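Local atomic coordinates of MgGH51 (Meripilus giganteus, PDB entry 6ZPV), a protein that probably hydrolyses terminal alpha-L-arabinofuranosyl residues from arabinose-containing polysaccharides, as a fungal GH51 alpha-L-arabinofuranosidase. Residues L440-P452 with Q484-S497. Sequence-based numbering, arbitrary orientation.
Sequences LFGTVADGRLAFP and QHVNSTQWTPDLVS. With NAG (2-acetamido-2-deoxy-beta-D-glucopyranose), chain C.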
ATOM      1  N   LEU A 440       9.278 -21.488   5.559  1.00 14.30           N
ATOM      2  CA  LEU A 440       9.320 -20.008   5.567  1.00 13.85           C
ATOM      3  C   LEU A 440       7.952 -19.377   5.717  1.00 14.86           C
ATOM      4  O   LEU A 440       7.843 -18.311   6.355  1.00 15.01           O
ATOM      5  CB  LEU A 440       9.919 -19.509   4.251  1.00 13.59           C
ATOM      6  CG  LEU A 440      11.439 -19.633   4.085  1.00 13.75           C
ATOM      7  CD1 LEU A 440      11.811 -19.480   2.620  1.00 14.47           C
ATOM      8  CD2 LEU A 440      12.240 -18.690   4.940  1.00 14.55           C
ATOM      9  N   PHE A 441       6.928 -20.065   5.180  1.00 14.63           N
ATOM     10  CA  PHE A 441       5.551 -19.554   5.183  1.00 15.38           C
ATOM     11  C   PHE A 441       4.738 -20.105   6.323  1.00 15.49           C
ATOM     12  O   PHE A 441       3.509 -20.071   6.243  1.00 17.07           O
ATOM     13  CB  PHE A 441       4.950 -19.680   3.785  1.00 16.11           C
ATOM     14  CG  PHE A 441       5.862 -19.188   2.677  1.00 16.82           C
ATOM     15  CD1 PHE A 441       6.006 -17.851   2.433  1.00 17.37           C
ATOM     16  CD2 PHE A 441       6.692 -20.044   1.942  1.00 19.63           C
ATOM     17  CE1 PHE A 441       6.903 -17.368   1.486  1.00 16.81           C
ATOM     18  CE2 PHE A 441       7.580 -19.562   1.020  1.00 19.89           C
ATOM     19  CZ  PHE A 441       7.713 -18.220   0.805  1.00 18.61           C
ATOM     20  N   GLY A 442       5.382 -20.632   7.348  1.00 17.04           N
ATOM     21  CA  GLY A 442       4.705 -21.171   8.533  1.00 18.11           C
ATOM     22  C   GLY A 442       4.301 -20.168   9.565  1.00 16.83           C
ATOM     23  O   GLY A 442       4.191 -18.956   9.264  1.00 17.31           O
ATOM     24  N   THR A 443       4.069 -20.696  10.762  1.00 18.82           N
ATOM     25  CA  THR A 443       3.546 -19.916  11.895  1.00 23.06           C
ATOM     26  C   THR A 443       4.667 -19.228  12.675  1.00 19.08           C
ATOM     27  O   THR A 443       5.869 -19.671  12.591  1.00 19.26           O
ATOM     28  CB  THR A 443       2.751 -20.818  12.829  1.00 25.86           C
ATOM     29  OG1 THR A 443       3.715 -21.726  13.357  1.00 24.77           O
ATOM     30  CG2 THR A 443       1.628 -21.537  12.117  1.00 27.22           C
ATOM     31  N   VAL A 444       4.309 -18.322  13.572  1.00 21.23           N
ATOM     32  CA  VAL A 444       5.257 -17.680  14.522  1.00 21.38           C
ATOM     33  C   VAL A 444       5.907 -18.771  15.373  1.00 23.44           C
ATOM     34  O   VAL A 444       7.103 -18.711  15.597  1.00 23.64           O
ATOM     35  CB  VAL A 444       4.579 -16.547  15.300  1.00 23.12           C
ATOM     36  CG1 VAL A 444       5.465 -15.998  16.418  1.00 27.21           C
ATOM     37  CG2 VAL A 444       4.098 -15.474  14.345  1.00 26.09           C
ATOM     38  N   ALA A 445       5.160 -19.770  15.832  1.00 24.03           N
ATOM     39  CA  ALA A 445       5.756 -20.825  16.662  1.00 25.41           C
ATOM     40  C   ALA A 445       6.846 -21.583  15.911  1.00 25.59           C
ATOM     41  O   ALA A 445       7.783 -22.050  16.578  1.00 27.86           O
ATOM     42  CB  ALA A 445       4.678 -21.723  17.172  1.00 28.71           C
ATOM     43  N   ASP A 446       6.763 -21.650  14.585  1.00 21.96           N
ATOM     44  CA  ASP A 446       7.736 -22.332  13.702  1.00 21.71           C
ATOM     45  C   ASP A 446       8.627 -21.302  12.982  1.00 20.31           C
ATOM     46  O   ASP A 446       9.147 -21.613  11.901  1.00 21.68           O
ATOM     47  CB  ASP A 446       6.971 -23.232  12.733  1.00 23.79           C
ATOM     48  CG  ASP A 446       6.287 -24.396  13.406  1.00 29.66           C
ATOM     49  OD1 ASP A 446       6.752 -24.869  14.437  1.00 35.67           O
ATOM     50  OD2 ASP A 446       5.234 -24.798  12.900  1.00 30.19           O
ATOM     51  N   GLY A 447       8.868 -20.126  13.558  1.00 18.14           N
ATOM     52  CA  GLY A 447       9.961 -19.229  13.134  1.00 17.05           C
ATOM     53  C   GLY A 447       9.512 -18.026  12.297  1.00 15.29           C
ATOM     54  O   GLY A 447      10.341 -17.132  12.046  1.00 15.10           O
ATOM     55  N   ARG A 448       8.233 -17.933  11.938  1.00 14.81           N
ATOM     56  CA  ARG A 448       7.752 -16.763  11.180  1.00 14.47           C
ATOM     57  C   ARG A 448       7.843 -15.508  12.020  1.00 13.75           C
ATOM     58  O   ARG A 448       7.540 -15.492  13.231  1.00 16.09           O
ATOM     59  CB  ARG A 448       6.305 -16.998  10.772  1.00 15.14           C
ATOM     60  CG  ARG A 448       5.710 -15.989   9.826  1.00 14.15           C
ATOM     61  CD  ARG A 448       6.236 -16.153   8.418  1.00 14.16           C
ATOM     62  NE  ARG A 448       5.507 -15.354   7.433  1.00 14.12           N
ATOM     63  CZ  ARG A 448       4.439 -15.781   6.763  1.00 14.27           C
ATOM     64  NH1 ARG A 448       3.968 -17.006   6.935  1.00 16.02           N
ATOM     65  NH2 ARG A 448       3.869 -14.983   5.857  1.00 15.74           N
ATOM     66  N   LEU A 449       8.253 -14.402  11.381  1.00 13.51           N
ATOM     67  CA  LEU A 449       8.343 -13.125  12.102  1.00 13.51           C
ATOM     68  C   LEU A 449       6.970 -12.463  12.126  1.00 13.10           C
ATOM     69  O   LEU A 449       6.384 -12.186  11.052  1.00 14.30           O
ATOM     70  CB  LEU A 449       9.364 -12.238  11.419  1.00 13.31           C
ATOM     71  CG  LEU A 449      10.804 -12.757  11.414  1.00 14.63           C
ATOM     72  CD1 LEU A 449      11.749 -11.799  10.775  1.00 15.52           C
ATOM     73  CD2 LEU A 449      11.298 -13.255  12.770  1.00 16.43           C
ATOM     74  N   ALA A 450       6.446 -12.167  13.317  1.00 13.30           N
ATOM     75  CA  ALA A 450       5.199 -11.414  13.470  1.00 13.03           C
ATOM     76  C   ALA A 450       5.380  -9.948  13.005  1.00 12.51           C
ATOM     77  O   ALA A 450       4.435  -9.370  12.503  1.00 13.14           O
ATOM     78  CB  ALA A 450       4.740 -11.460  14.884  1.00 14.11           C
ATOM     79  N   PHE A 451       6.584  -9.400  13.256  1.00 12.02           N
ATOM     80  CA  PHE A 451       6.983  -8.050  12.856  1.00 12.10           C
ATOM     81  C   PHE A 451       8.442  -8.140  12.432  1.00 12.05           C
ATOM     82  O   PHE A 451       9.173  -9.016  12.892  1.00 12.79           O
ATOM     83  CB  PHE A 451       6.850  -7.072  14.046  1.00 13.23           C
ATOM     84  CG  PHE A 451       5.439  -6.842  14.506  1.00 12.52           C
ATOM     85  CD1 PHE A 451       4.611  -5.980  13.804  1.00 13.06           C
ATOM     86  CD2 PHE A 451       4.933  -7.498  15.614  1.00 13.50           C
ATOM     87  CE1 PHE A 451       3.287  -5.789  14.159  1.00 13.60           C
ATOM     88  CE2 PHE A 451       3.611  -7.323  16.003  1.00 15.70           C
ATOM     89  CZ  PHE A 451       2.812  -6.418  15.286  1.00 14.12           C
ATOM     90  N   PRO A 452       8.902  -7.215  11.588  1.00 11.72           N
ATOM     91  CA  PRO A 452      10.323  -7.174  11.271  1.00 11.93           C
ATOM     92  C   PRO A 452      11.134  -7.065  12.575  1.00 12.09           C
ATOM     93  O   PRO A 452      10.678  -6.468  13.563  1.00 12.63           O
ATOM     94  CB  PRO A 452      10.463  -5.917  10.411  1.00 11.19           C
ATOM     95  CG  PRO A 452       9.080  -5.741   9.780  1.00 11.62           C
ATOM     96  CD  PRO A 452       8.133  -6.156  10.913  1.00 11.65           C
ATOM     97  N   GLN A 484       0.078  -3.119   7.186  1.00 10.54           N
ATOM     98  CA  GLN A 484      -0.623  -4.112   8.015  1.00 10.70           C
ATOM     99  C   GLN A 484      -1.552  -3.476   9.038  1.00 10.72           C
ATOM    100  O   GLN A 484      -1.076  -2.788   9.963  1.00 11.00           O
ATOM    101  CB  GLN A 484       0.376  -4.970   8.765  1.00 11.76           C
ATOM    102  CG  GLN A 484      -0.220  -5.938   9.767  1.00 13.08           C
ATOM    103  CD  GLN A 484       0.794  -6.507  10.753  1.00 12.01           C
ATOM    104  OE1 GLN A 484       1.889  -6.008  10.910  1.00 12.71           O
ATOM    105  NE2 GLN A 484       0.371  -7.550  11.441  1.00 13.15           N
ATOM    106  N   HIS A 485      -2.842  -3.805   8.963  1.00 10.95           N
ATOM    107  CA  HIS A 485      -3.779  -3.517  10.064  1.00 11.13           C
ATOM    108  C   HIS A 485      -3.574  -4.610  11.085  1.00 11.47           C
ATOM    109  O   HIS A 485      -3.796  -5.797  10.816  1.00 12.29           O
ATOM    110  CB  HIS A 485      -5.238  -3.512   9.566  1.00 11.39           C
ATOM    111  CG  HIS A 485      -6.127  -2.851  10.519  1.00 11.30           C
ATOM    112  ND1 HIS A 485      -6.190  -3.208  11.873  1.00 12.18           N
ATOM    113  CD2 HIS A 485      -6.928  -1.764  10.343  1.00 12.03           C
ATOM    114  CE1 HIS A 485      -7.042  -2.364  12.418  1.00 13.07           C
ATOM    115  NE2 HIS A 485      -7.526  -1.469  11.528  1.00 12.94           N
ATOM    116  N   VAL A 486      -3.114  -4.249  12.285  1.00 12.09           N
ATOM    117  CA  VAL A 486      -2.801  -5.264  13.303  1.00 12.95           C
ATOM    118  C   VAL A 486      -4.023  -6.023  13.777  1.00 12.71           C
ATOM    119  O   VAL A 486      -3.857  -7.077  14.383  1.00 14.28           O
ATOM    120  CB  VAL A 486      -2.020  -4.681  14.465  1.00 13.28           C
ATOM    121  CG1 VAL A 486      -0.701  -4.137  14.010  1.00 14.06           C
ATOM    122  CG2 VAL A 486      -2.851  -3.661  15.265  1.00 13.46           C
ATOM    123  N   ASN A 487      -5.221  -5.559  13.484  1.00 12.43           N
ATOM    124  CA  ASN A 487      -6.428  -6.301  13.855  1.00 12.92           C
ATOM    125  C   ASN A 487      -6.956  -7.171  12.743  1.00 13.47           C
ATOM    126  O   ASN A 487      -7.967  -7.890  12.961  1.00 15.02           O
ATOM    127  CB  ASN A 487      -7.529  -5.374  14.372  1.00 13.57           C
ATOM    128  CG  ASN A 487      -7.092  -4.555  15.551  1.00 13.93           C
ATOM    129  OD1 ASN A 487      -6.961  -3.339  15.495  1.00 14.74           O
ATOM    130  ND2 ASN A 487      -6.831  -5.242  16.666  1.00 16.49           N
ATOM    131  N   SER A 488      -6.360  -7.177  11.553  1.00 13.28           N
ATOM    132  CA  SER A 488      -6.799  -8.047  10.449  1.00 13.43           C
ATOM    133  C   SER A 488      -5.634  -8.290   9.501  1.00 12.82           C
ATOM    134  O   SER A 488      -5.438  -7.589   8.524  1.00 15.46           O
ATOM    135  CB  SER A 488      -7.972  -7.460   9.723  1.00 14.75           C
ATOM    136  OG  SER A 488      -8.390  -8.355   8.675  1.00 17.73           O
ATOM    137  N   THR A 489      -4.864  -9.323   9.856  1.00 13.71           N
ATOM    138  CA  THR A 489      -3.612  -9.687   9.199  1.00 13.31           C
ATOM    139  C   THR A 489      -3.687 -11.032   8.478  1.00 12.94           C
ATOM    140  O   THR A 489      -4.114 -12.020   9.107  1.00 15.68           O
ATOM    141  CB  THR A 489      -2.501  -9.706  10.248  1.00 15.32           C
ATOM    142  OG1 THR A 489      -2.305  -8.369  10.755  1.00 17.50           O
ATOM    143  CG2 THR A 489      -1.204 -10.202   9.663  1.00 16.73           C
ATOM    144  N   GLN A 490      -3.293 -11.042   7.221  1.00 11.75           N
ATOM    145  CA  GLN A 490      -3.159 -12.260   6.412  1.00 13.15           C
ATOM    146  C   GLN A 490      -1.701 -12.650   6.100  1.00 12.20           C
ATOM    147  O   GLN A 490      -1.478 -13.767   5.693  1.00 15.13           O
ATOM    148  CB  GLN A 490      -3.977 -12.192   5.144  1.00 13.47           C
ATOM    149  CG  GLN A 490      -5.468 -11.924   5.374  1.00 12.82           C
ATOM    150  CD  GLN A 490      -5.838 -10.496   5.684  1.00 12.46           C
ATOM    151  OE1 GLN A 490      -5.380  -9.625   4.950  1.00 13.57           O
ATOM    152  NE2 GLN A 490      -6.661 -10.289   6.731  1.00 15.24           N
ATOM    153  N   TRP A 491      -0.770 -11.757   6.348  1.00 12.45           N
ATOM    154  CA  TRP A 491       0.652 -12.007   6.037  1.00 12.00           C
ATOM    155  C   TRP A 491       1.531 -11.182   6.982  1.00 11.30           C
ATOM    156  O   TRP A 491       1.180 -10.001   7.178  1.00 12.45           O
ATOM    157  CB  TRP A 491       0.972 -11.626   4.609  1.00 11.99           C
ATOM    158  CG  TRP A 491       2.362 -11.879   4.128  1.00 12.02           C
ATOM    159  CD1 TRP A 491       3.488 -11.188   4.417  1.00 11.89           C
ATOM    160  CD2 TRP A 491       2.799 -12.977   3.299  1.00 15.06           C
ATOM    161  NE1 TRP A 491       4.568 -11.691   3.763  1.00 12.29           N
ATOM    162  CE2 TRP A 491       4.173 -12.810   3.076  1.00 14.77           C
ATOM    163  CE3 TRP A 491       2.179 -14.130   2.799  1.00 15.89           C
ATOM    164  CZ2 TRP A 491       4.930 -13.688   2.276  1.00 16.92           C
ATOM    165  CZ3 TRP A 491       2.897 -15.021   2.004  1.00 17.19           C
ATOM    166  CH2 TRP A 491       4.261 -14.782   1.784  1.00 17.66           C
ATOM    167  N   THR A 492       2.597 -11.750   7.512  1.00 11.77           N
ATOM    168  CA  THR A 492       3.628 -11.023   8.247  1.00 11.57           C
ATOM    169  C   THR A 492       4.968 -11.493   7.707  1.00 12.15           C
ATOM    170  O   THR A 492       5.086 -12.581   7.149  1.00 12.19           O
ATOM    171  CB  THR A 492       3.545 -11.288   9.748  1.00 13.06           C
ATOM    172  OG1 THR A 492       3.893 -12.661  10.031  1.00 14.14           O
ATOM    173  CG2 THR A 492       2.162 -10.999  10.313  1.00 14.37           C
ATOM    174  N   PRO A 493       6.052 -10.757   7.973  1.00 11.38           N
ATOM    175  CA  PRO A 493       6.066  -9.404   8.516  1.00 11.65           C
ATOM    176  C   PRO A 493       5.745  -8.351   7.442  1.00 11.17           C
ATOM    177  O   PRO A 493       5.801  -8.618   6.250  1.00 12.31           O
ATOM    178  CB  PRO A 493       7.525  -9.269   8.980  1.00 12.01           C
ATOM    179  CG  PRO A 493       8.298 -10.030   7.952  1.00 12.23           C
ATOM    180  CD  PRO A 493       7.389 -11.210   7.624  1.00 12.11           C
ATOM    181  N   ASP A 494       5.395  -7.161   7.911  1.00 10.83           N
ATOM    182  CA  ASP A 494       5.002  -6.031   7.062  1.00 10.98           C
ATOM    183  C   ASP A 494       5.792  -4.776   7.395  1.00 10.08           C
ATOM    184  O   ASP A 494       6.219  -4.622   8.553  1.00 11.25           O
ATOM    185  CB  ASP A 494       3.493  -5.813   7.220  1.00 11.30           C
ATOM    186  CG  ASP A 494       2.719  -7.067   6.939  1.00 11.13           C
ATOM    187  OD1 ASP A 494       2.633  -7.484   5.788  1.00 11.57           O
ATOM    188  OD2 ASP A 494       2.228  -7.699   7.985  1.00 11.55           O
ATOM    189  N   LEU A 495       5.949  -3.879   6.427  1.00 10.51           N
ATOM    190  CA  LEU A 495       6.834  -2.733   6.650  1.00 10.50           C
ATOM    191  C   LEU A 495       6.313  -1.707   7.678  1.00 10.55           C
ATOM    192  O   LEU A 495       7.105  -1.207   8.483  1.00 10.97           O
ATOM    193  CB  LEU A 495       7.149  -2.030   5.305  1.00 10.60           C
ATOM    194  CG  LEU A 495       8.402  -1.186   5.340  1.00 10.81           C
ATOM    195  CD1 LEU A 495       9.649  -2.053   5.410  1.00 11.62           C
ATOM    196  CD2 LEU A 495       8.486  -0.291   4.115  1.00 12.59           C
ATOM    197  N   VAL A 496       5.041  -1.394   7.581  1.00 10.71           N
ATOM    198  CA  VAL A 496       4.394  -0.398   8.446  1.00 10.71           C
ATOM    199  C   VAL A 496       3.098  -0.991   8.952  1.00 10.57           C
ATOM    200  O   VAL A 496       2.298  -1.481   8.150  1.00 11.31           O
ATOM    201  CB  VAL A 496       4.158   0.897   7.648  1.00 11.45           C
ATOM    202  CG1 VAL A 496       3.370   1.925   8.483  1.00 13.12           C
ATOM    203  CG2 VAL A 496       5.473   1.500   7.170  1.00 12.18           C
ATOM    204  N   SER A 497       2.874  -0.917  10.275  1.00 10.97           N
ATOM    205  CA  SER A 497       1.666  -1.469  10.875  1.00 11.64           C
ATOM    206  C   SER A 497       0.852  -0.360  11.505  1.00 10.99           C
ATOM    207  O   SER A 497       1.377   0.726  11.743  1.00 11.99           O
ATOM    208  CB  SER A 497       2.031  -2.566  11.884  1.00 12.01           C
ATOM    209  OG  SER A 497       2.862  -3.552  11.288  1.00 12.81           O
TER
HETATM  210  C1  NAG C   1      -6.406  -4.583  17.851  1.00 17.19           C
HETATM  211  C2  NAG C   1      -7.303  -4.984  19.050  1.00 18.29           C
HETATM  212  C3  NAG C   1      -6.735  -4.500  20.380  1.00 20.17           C
HETATM  213  C4  NAG C   1      -5.241  -4.863  20.503  1.00 23.52           C
HETATM  214  C5  NAG C   1      -4.541  -4.351  19.307  1.00 20.87           C
HETATM  215  C6  NAG C   1      -2.993  -4.547  19.303  1.00 22.74           C
HETATM  216  C7  NAG C   1      -9.678  -5.357  18.606  1.00 23.02           C
HETATM  217  C8  NAG C   1     -10.970  -4.629  18.433  1.00 26.82           C
HETATM  218  N2  NAG C   1      -8.677  -4.508  18.813  1.00 19.67           N
HETATM  219  O3  NAG C   1      -7.488  -5.089  21.445  1.00 23.04           O
HETATM  220  O4  NAG C   1      -4.790  -4.221  21.725  1.00 25.47           O
HETATM  221  O5  NAG C   1      -5.085  -4.981  18.142  1.00 19.21           O
HETATM  222  O6  NAG C   1      -2.782  -5.934  19.422  1.00 28.76           O
HETATM  223  O7  NAG C   1      -9.622  -6.578  18.622  1.00 30.82           O
HETATM  224  O   HOH W   1       4.358  -7.302  10.607  1.00 12.55           O
HETATM  225  O   HOH W   2       1.804  -9.205  13.466  1.00 15.19           O
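F451 and P493 mark the nearest approach of the two backbones, 4.6 Å between their CA atoms. Segment 440-452 is irregular. Segment 484-497 leaves strand 483-485 through a type I turn, H485 to S488, and returns to strand 496-498. The peptide between T492 and P493 is cis.

R448 reaches W491 and T492. Its chain bends at chi2 (74°), bringing the guanidinium over one face of W491. NH2 lies above the centre of the indole, and the two planes are 75° apart. CZ is 4.7 Å from the centroid of the six-membered ring, a cation-pi contact. NE also donates to T492 O at 2.8 Å, and NH2 adds a weak bond to the same oxygen. NH1 binds G442 O. Together these bonds would limit the rotation of the group.

F441 meets W491 rim to rim, CD1 to CH2 at 3.6 Å, with the planes at 44°. T492 points its side chain at 440-452, and its OG1 donates to L449 O at 2.7 Å.

P452 CD packs on P493 CB at 3.7 Å. F451 turns the edge of its ring to V486 CG1 and S497 OG. Near this ring, S497 OG donates to Q484 OE1. Water 2 connects A450 O to Q484 NE2, which in turn donates to T489 OG1.

Around the contact, Y402 meets W491 edge-to-face, and N26 accepts from the backbone N of Q490 and W491. N487 carries an N-linked NAG through ND2.

The contact joins the loop after strand 424-432 to part of a small mixed sheet and its connecting loop, which follow the neighbouring parallel strand 474-479. These two strands are the last in the order of the eight-stranded sheet. This fits the (beta/alpha)8 barrel of the GH51 family, of clan GH-A.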